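Local coordinates for protein agarase (Microbulbifer thermotolerans, PDB 3WZ1) that hydrolyses the beta-1,4-galactosidic linkages of agarose from within the chain, releasing mainly neoagarotetraose, this chain being its GH16 catalytic domain, at residues Pro9-Pro14 with Pro101-Ala106; Thr55-Thr60 with Asn237-Asn242. All blocks are in the same frame, centred on the assembly; numbering follows the deposited sequence.

Contact 1 (Pro9-Pro14 with Pro101-Ala106)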
ATOM      1  N   PRO A   9      13.962  11.943  -7.775  1.00 12.76           N
ATOM      2  CA  PRO A   9      13.267  13.126  -7.249  1.00 12.95           C
ATOM      3  C   PRO A   9      11.874  12.826  -6.704  1.00 12.20           C
ATOM      4  O   PRO A   9      11.250  11.838  -7.065  1.00 11.33           O
ATOM      5  CB  PRO A   9      13.155  14.066  -8.452  1.00 14.43           C
ATOM      6  CG  PRO A   9      13.658  13.328  -9.631  1.00 14.84           C
ATOM      7  CD  PRO A   9      14.249  12.031  -9.222  1.00 13.80           C
ATOM      8  N   VAL A  10      11.404  13.726  -5.844  1.00 11.78           N
ATOM      9  CA  VAL A  10       9.998  13.757  -5.444  1.00 11.52           C
ATOM     10  C   VAL A  10       9.228  14.570  -6.498  1.00 11.84           C
ATOM     11  O   VAL A  10       9.567  15.718  -6.752  1.00 12.59           O
ATOM     12  CB  VAL A  10       9.851  14.388  -4.042  1.00 11.74           C
ATOM     13  CG1 VAL A  10       8.391  14.554  -3.666  1.00 12.15           C
ATOM     14  CG2 VAL A  10      10.565  13.553  -2.989  1.00 11.91           C
ATOM     15  N   PRO A  11       8.202  13.978  -7.135  1.00 11.87           N
ATOM     16  CA  PRO A  11       7.554  14.636  -8.276  1.00 12.15           C
ATOM     17  C   PRO A  11       6.499  15.688  -7.909  1.00 12.16           C
ATOM     18  O   PRO A  11       6.105  16.487  -8.752  1.00 13.16           O
ATOM     19  CB  PRO A  11       6.927  13.471  -9.027  1.00 12.24           C
ATOM     20  CG  PRO A  11       6.621  12.461  -7.952  1.00 12.30           C
ATOM     21  CD  PRO A  11       7.725  12.592  -6.951  1.00 12.13           C
ATOM     22  N   ALA A  12       6.051  15.687  -6.665  1.00 11.51           N
ATOM     23  CA  ALA A  12       5.073  16.658  -6.207  1.00 11.33           C
ATOM     24  C   ALA A  12       5.746  18.003  -5.886  1.00 11.47           C
ATOM     25  O   ALA A  12       6.962  18.069  -5.691  1.00 10.91           O
ATOM     26  CB  ALA A  12       4.335  16.106  -4.983  1.00 11.38           C
ATOM     27  N   ASN A  13       4.921  19.046  -5.834  1.00 11.64           N
ATOM     28  CA  ASN A  13       5.361  20.425  -5.563  1.00 12.75           C
ATOM     29  C   ASN A  13       5.083  20.748  -4.095  1.00 12.27           C
ATOM     30  O   ASN A  13       3.920  20.691  -3.650  1.00 12.14           O
ATOM     31  CB  ASN A  13       4.552  21.347  -6.464  1.00 13.93           C
ATOM     32  CG  ASN A  13       4.905  22.818  -6.312  1.00 16.06           C
ATOM     33  OD1 ASN A  13       5.623  23.240  -5.408  1.00 15.48           O
ATOM     34  ND2 ASN A  13       4.363  23.622  -7.222  1.00 18.85           N
ATOM     35  N   PRO A  14       6.135  21.088  -3.323  1.00 11.81           N
ATOM     36  CA  PRO A  14       5.963  21.334  -1.900  1.00 12.15           C
ATOM     37  C   PRO A  14       5.411  22.730  -1.606  1.00 12.21           C
ATOM     38  O   PRO A  14       5.119  23.035  -0.452  1.00 12.38           O
ATOM     39  CB  PRO A  14       7.378  21.197  -1.359  1.00 12.30           C
ATOM     40  CG  PRO A  14       8.222  21.674  -2.469  1.00 12.31           C
ATOM     41  CD  PRO A  14       7.540  21.251  -3.731  1.00 12.56           C
ATOM     42  N   PRO A 101       0.399  17.784   5.477  1.00  9.75           N
ATOM     43  CA  PRO A 101       0.819  17.426   4.134  1.00  9.52           C
ATOM     44  C   PRO A 101       2.006  16.469   4.159  1.00  9.06           C
ATOM     45  O   PRO A 101       2.950  16.654   4.940  1.00  8.99           O
ATOM     46  CB  PRO A 101       1.244  18.765   3.525  1.00  9.81           C
ATOM     47  CG  PRO A 101       1.719  19.566   4.706  1.00  9.82           C
ATOM     48  CD  PRO A 101       0.912  19.104   5.892  1.00  9.94           C
ATOM     49  N   VAL A 102       1.964  15.462   3.292  1.00  8.56           N
ATOM     50  CA  VAL A 102       3.034  14.499   3.232  1.00  8.38           C
ATOM     51  C   VAL A 102       3.019  13.783   1.895  1.00  8.35           C
ATOM     52  O   VAL A 102       1.948  13.478   1.377  1.00  8.24           O
ATOM     53  CB  VAL A 102       2.933  13.479   4.407  1.00  8.48           C
ATOM     54  CG1 VAL A 102       1.628  12.686   4.339  1.00  8.40           C
ATOM     55  CG2 VAL A 102       4.148  12.566   4.457  1.00  8.76           C
ATOM     56  N   TYR A 103       4.207  13.549   1.339  1.00  8.34           N
ATOM     57  CA  TYR A 103       4.356  12.709   0.141  1.00  8.83           C
ATOM     58  C   TYR A 103       4.798  11.329   0.593  1.00  8.68           C
ATOM     59  O   TYR A 103       5.764  11.217   1.331  1.00  8.41           O
ATOM     60  CB  TYR A 103       5.390  13.297  -0.838  1.00  9.20           C
ATOM     61  CG  TYR A 103       5.578  12.466  -2.081  1.00  9.45           C
ATOM     62  CD1 TYR A 103       4.607  12.448  -3.083  1.00  9.59           C
ATOM     63  CD2 TYR A 103       6.708  11.661  -2.248  1.00  9.74           C
ATOM     64  CE1 TYR A 103       4.756  11.680  -4.219  1.00  9.68           C
ATOM     65  CE2 TYR A 103       6.848  10.876  -3.377  1.00  9.70           C
ATOM     66  CZ  TYR A 103       5.869  10.882  -4.354  1.00  9.86           C
ATOM     67  OH  TYR A 103       6.010  10.110  -5.490  1.00 10.69           O
ATOM     68  N   MET A 104       4.093  10.294   0.142  1.00  8.67           N
ATOM     69  CA  MET A 104       4.287   8.917   0.624  1.00  9.30           C
ATOM     70  C   MET A 104       4.475   8.012  -0.586  1.00  8.85           C
ATOM     71  O   MET A 104       3.595   7.966  -1.440  1.00  8.53           O
ATOM     72  CB  MET A 104       3.042   8.474   1.400  1.00 10.34           C
ATOM     73  CG  MET A 104       2.549   9.515   2.384  1.00 11.78           C
ATOM     74  SD  MET A 104       1.066   9.025   3.331  1.00 14.46           S
ATOM     75  CE  MET A 104      -0.153   8.922   2.042  1.00 14.76           C
ATOM     76  N   GLU A 105       5.596   7.294  -0.652  1.00  8.80           N
ATOM     77  CA  GLU A 105       5.959   6.564  -1.871  1.00  9.30           C
ATOM     78  C   GLU A 105       6.607   5.236  -1.567  1.00  8.82           C
ATOM     79  O   GLU A 105       7.423   5.134  -0.646  1.00  8.63           O
ATOM     80  CB  GLU A 105       6.905   7.427  -2.698  1.00 10.61           C
ATOM     81  CG  GLU A 105       7.215   6.886  -4.088  1.00 11.88           C
ATOM     82  CD  GLU A 105       8.407   7.597  -4.670  1.00 13.72           C
ATOM     83  OE1 GLU A 105       9.547   7.222  -4.298  1.00 17.38           O
ATOM     84  OE2 GLU A 105       8.177   8.459  -5.494  1.00 16.01           O
ATOM     85  N   ALA A 106       6.271   4.215  -2.357  1.00  8.56           N
ATOM     86  CA  ALA A 106       6.968   2.936  -2.290  1.00  8.43           C
ATOM     87  C   ALA A 106       7.522   2.577  -3.650  1.00  8.45           C
ATOM     88  O   ALA A 106       6.916   2.888  -4.665  1.00  8.86           O
ATOM     89  CB  ALA A 106       6.044   1.825  -1.849  1.00  8.48           C
TER

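Contact 2 (Thr55-Thr60 with Asn237-Asn242)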
ATOM      1  N   THR A  55      -7.002  -9.890  12.093  1.00 10.85           N
ATOM      2  CA  THR A  55      -6.103 -10.683  11.244  1.00 11.20           C
ATOM      3  C   THR A  55      -6.433 -10.641   9.751  1.00 10.65           C
ATOM      4  O   THR A  55      -5.766 -11.319   8.963  1.00 10.34           O
ATOM      5  CB  THR A  55      -6.024 -12.129  11.733  1.00 12.16           C
ATOM      6  OG1 THR A  55      -7.341 -12.666  11.823  1.00 12.73           O
ATOM      7  CG2 THR A  55      -5.328 -12.156  13.102  1.00 12.81           C
ATOM      8  N   GLY A  56      -7.441  -9.861   9.363  1.00 10.06           N
ATOM      9  CA  GLY A  56      -7.591  -9.469   7.968  1.00 10.06           C
ATOM     10  C   GLY A  56      -8.854  -9.890   7.262  1.00  9.78           C
ATOM     11  O   GLY A  56      -9.694 -10.621   7.823  1.00 11.08           O
ATOM     12  N   PRO A  57      -9.019  -9.404   6.023  1.00  9.99           N
ATOM     13  CA  PRO A  57     -10.213  -9.597   5.231  1.00  9.95           C
ATOM     14  C   PRO A  57     -10.236 -10.944   4.552  1.00 10.00           C
ATOM     15  O   PRO A  57      -9.259 -11.677   4.551  1.00  9.88           O
ATOM     16  CB  PRO A  57     -10.104  -8.485   4.198  1.00  9.94           C
ATOM     17  CG  PRO A  57      -8.653  -8.362   3.960  1.00 10.12           C
ATOM     18  CD  PRO A  57      -8.047  -8.541   5.325  1.00  9.66           C
ATOM     19  N   GLY A  58     -11.366 -11.278   3.955  1.00 10.26           N
ATOM     20  CA  GLY A  58     -11.441 -12.448   3.101  1.00 10.60           C
ATOM     21  C   GLY A  58     -10.967 -13.698   3.811  1.00 10.90           C
ATOM     22  O   GLY A  58     -11.358 -13.973   4.963  1.00 11.87           O
ATOM     23  N   LEU A  59     -10.104 -14.445   3.134  1.00 10.72           N
ATOM     24  CA  LEU A  59      -9.472 -15.658   3.678  1.00 11.12           C
ATOM     25  C   LEU A  59      -8.082 -15.351   4.273  1.00 10.17           C
ATOM     26  O   LEU A  59      -7.326 -16.251   4.599  1.00 10.45           O
ATOM     27  CB  LEU A  59      -9.386 -16.736   2.599  1.00 12.04           C
ATOM     28  CG  LEU A  59     -10.722 -17.102   1.947  1.00 12.96           C
ATOM     29  CD1 LEU A  59     -10.515 -18.076   0.810  1.00 13.12           C
ATOM     30  CD2 LEU A  59     -11.700 -17.643   2.985  1.00 13.78           C
ATOM     31  N   THR A  60      -7.774 -14.072   4.463  1.00  9.47           N
ATOM     32  CA  THR A  60      -6.493 -13.644   5.016  1.00  9.12           C
ATOM     33  C   THR A  60      -6.362 -14.004   6.500  1.00  9.09           C
ATOM     34  O   THR A  60      -7.303 -13.820   7.273  1.00 10.04           O
ATOM     35  CB  THR A  60      -6.359 -12.111   4.976  1.00  9.46           C
ATOM     36  OG1 THR A  60      -6.586 -11.655   3.634  1.00  9.58           O
ATOM     37  CG2 THR A  60      -5.012 -11.604   5.507  1.00  9.45           C
ATOM     38  N   ASN A 237       1.283  -4.810   3.107  1.00  7.24           N
ATOM     39  CA  ASN A 237       0.782  -6.152   3.287  1.00  7.21           C
ATOM     40  C   ASN A 237       0.450  -6.808   1.971  1.00  7.19           C
ATOM     41  O   ASN A 237       0.576  -6.178   0.911  1.00  7.13           O
ATOM     42  CB  ASN A 237      -0.420  -6.167   4.256  1.00  7.39           C
ATOM     43  CG  ASN A 237      -1.712  -5.678   3.634  1.00  7.49           C
ATOM     44  OD1 ASN A 237      -1.885  -5.708   2.414  1.00  7.41           O
ATOM     45  ND2 ASN A 237      -2.644  -5.247   4.467  1.00  7.41           N
ATOM     46  N   MET A 238       0.035  -8.074   2.034  1.00  7.04           N
ATOM     47  CA  MET A 238      -0.871  -8.608   1.030  1.00  7.61           C
ATOM     48  C   MET A 238      -2.201  -8.888   1.693  1.00  7.67           C
ATOM     49  O   MET A 238      -2.283  -9.067   2.906  1.00  7.96           O
ATOM     50  CB  MET A 238      -0.374  -9.881   0.361  1.00  7.63           C
ATOM     51  CG  MET A 238       0.642  -9.646  -0.748  1.00  7.85           C
ATOM     52  SD  MET A 238       1.003 -11.097  -1.738  1.00  8.63           S
ATOM     53  CE  MET A 238       2.162 -11.956  -0.721  1.00  8.42           C
ATOM     54  N   GLU A 239      -3.240  -8.919   0.870  1.00  7.83           N
ATOM     55  CA  GLU A 239      -4.598  -9.254   1.309  1.00  8.09           C
ATOM     56  C   GLU A 239      -5.269 -10.192   0.329  1.00  8.25           C
ATOM     57  O   GLU A 239      -5.210  -9.996  -0.894  1.00  8.30           O
ATOM     58  CB  GLU A 239      -5.455  -8.004   1.442  1.00  8.23           C
ATOM     59  CG  GLU A 239      -5.042  -7.104   2.598  1.00  8.29           C
ATOM     60  CD  GLU A 239      -5.813  -5.798   2.672  1.00  8.57           C
ATOM     61  OE1 GLU A 239      -6.811  -5.630   1.915  1.00  8.66           O
ATOM     62  OE2 GLU A 239      -5.406  -4.924   3.488  1.00  8.88           O
ATOM     63  N   ASP A 240      -5.966 -11.176   0.874  1.00  8.54           N
ATOM     64  CA  ASP A 240      -7.006 -11.886   0.145  1.00  8.85           C
ATOM     65  C   ASP A 240      -8.266 -11.095   0.475  1.00  9.12           C
ATOM     66  O   ASP A 240      -8.712 -11.095   1.632  1.00  9.81           O
ATOM     67  CB  ASP A 240      -7.102 -13.336   0.613  1.00  9.18           C
ATOM     68  CG  ASP A 240      -8.217 -14.076  -0.053  1.00  9.73           C
ATOM     69  OD1 ASP A 240      -7.986 -14.664  -1.145  1.00 10.55           O
ATOM     70  OD2 ASP A 240      -9.339 -14.011   0.486  1.00 10.85           O
ATOM     71  N   GLN A 241      -8.796 -10.365  -0.507  1.00  8.79           N
ATOM     72  CA  GLN A 241      -9.880  -9.417  -0.283  1.00  9.03           C
ATOM     73  C   GLN A 241     -11.230 -10.044  -0.593  1.00  9.55           C
ATOM     74  O   GLN A 241     -11.345 -10.851  -1.519  1.00 10.15           O
ATOM     75  CB  GLN A 241      -9.664  -8.148  -1.109  1.00  8.88           C
ATOM     76  CG  GLN A 241      -8.364  -7.437  -0.738  1.00  9.05           C
ATOM     77  CD  GLN A 241      -8.117  -6.167  -1.523  1.00  9.25           C
ATOM     78  OE1 GLN A 241      -8.537  -6.023  -2.687  1.00  9.63           O
ATOM     79  NE2 GLN A 241      -7.409  -5.236  -0.904  1.00  9.48           N
ATOM     80  N   ASN A 242     -12.246  -9.664   0.162  1.00 10.18           N
ATOM     81  CA  ASN A 242     -13.556 -10.293   0.012  1.00 10.75           C
ATOM     82  C   ASN A 242     -14.165 -10.159  -1.391  1.00 10.86           C
ATOM     83  O   ASN A 242     -14.741 -11.119  -1.888  1.00 10.75           O
ATOM     84  CB  ASN A 242     -14.567  -9.756   1.014  1.00 11.34           C
ATOM     85  CG  ASN A 242     -14.309 -10.238   2.420  1.00 12.11           C
ATOM     86  OD1 ASN A 242     -14.843 -11.267   2.866  1.00 16.09           O
ATOM     87  ND2 ASN A 242     -13.501  -9.520   3.120  1.00 11.71           N
TER

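Contact 1 (Pro9-Pro14 with Pro101-Ala106)
Val10 lays its CG1 methyl over one face of the Tyr103 ring, 4.0 Å from the ring centroid and 23° off the normal, a CH-pi contact displaced toward the CD2 rim. The branch reaches the ring because CG1 stands anti to Val10 N (chi1 174°), and a beta-branched valine offers this methyl from an extended backbone with little freedom to lose. Further out along the ring, Pro11 crosses the tyrosine at about a right angle and approaches obliquely: its CD lies 3.6 Å from Tyr103 CZ and 3.4 Å from Tyr103 OH. A proline suits this place, since its rigid ring packs CD and CG against the phenol oxygen end without presenting an N-H. Near the root of the ring Ala12 brings CB to 4.1 Å from Tyr103 CD1, a small side chain consistent with the backbone of 9-14 passing close by.

The phenol is fixed by more than packing. Tyr103 OH donates to Glu105 OE2 at 2.7 Å; the acceptor lies in the plane of the ring and is met on its anti side, 25° out of the carboxylate plane. This bond fixes the hydroxyl, while Val10 CG1 over the face limits how the ring can turn. Two residues apart, both side chains leave the same face of the strand. Glu105 is in turn held by salt bridges to Arg188 and Arg270, whose positive charges would probably favour its ionised form.

In the jelly roll, strand 102-109 runs antiparallel between strands 187-195 and 264-276, and the loop 9-14, leading into strand 18-22, lies across its Tyr103 face, with Trp20 packing on both Val10 and Tyr103.

Contact 2 (Thr55-Thr60 with Asn237-Asn242)
Gly58 and Asn242 bring their CA atoms to 4.3 Å, where a type II' turn from Pro57 to Thr60, closed by Thr60 N to Pro57 O, meets the chain leaving strand 232-239. Gly58 heads the turn with positive phi; a CB here would clash with Asp240 O, whereas the bare CA makes a CA-H...O contact to that oxygen at 3.4 Å.

Asp240 reaches back along Leu59, the two side chains side by side. Its chi1 of 176° swings the carboxylate over to the turn, where OD2 accepts Leu59 N at 2.8 Å. The bond is nearly straight (168°) but lies 33° out of the carboxylate plane, on the anti side. Ser245 also bonds OD2, and Thr250 holds OD1. Without the carboxylate, as with an alanine here, Leu59 N and the hydroxyls of Ser245 and Thr250 would probably lose their shared partner, leaving the turn less firmly held. In return, Thr60 OG1 accepts Asp240 N at 2.9 Å, a more bent bond.

In this GH16 beta-jelly roll the junction lies where strand 232-239 ends, next to the predicted catalytic acids. The Pro57 ring crosses the Glu239 side chain at about a right angle, with Pro57 CG 3.9 Å from Glu239 OE1, a compact apolar neighbour for a buried carboxylate. Gln241 NE2 meets that same OE1 from above the carboxylate plane at 2.9 Å and also bonds Glu134, the predicted proton donor, while Tyr136 and Trp243 hold Gln241 OE1.

In the fold
Contact 1 lays a loop on a strand of the jelly roll; contact 2 joins a turn to the end of a strand and the chain just past it, on the opposite side of the chain's centre. Their centres lie 28 Å apart and their nearest atoms about 10 Å, so they do not touch, and their segments alternate along the chain. Contact 2 belongs to the catalytic region: the Gln241 side chain is about 3 Å from that of Glu134, the Glu239 side chain about 6 Å from that of Glu129, the predicted nucleophile, and a glycerol, probably from the crystallisation liquor, about 4 Å from Gln241. Contact 1 is structural packing away from the annotated sites.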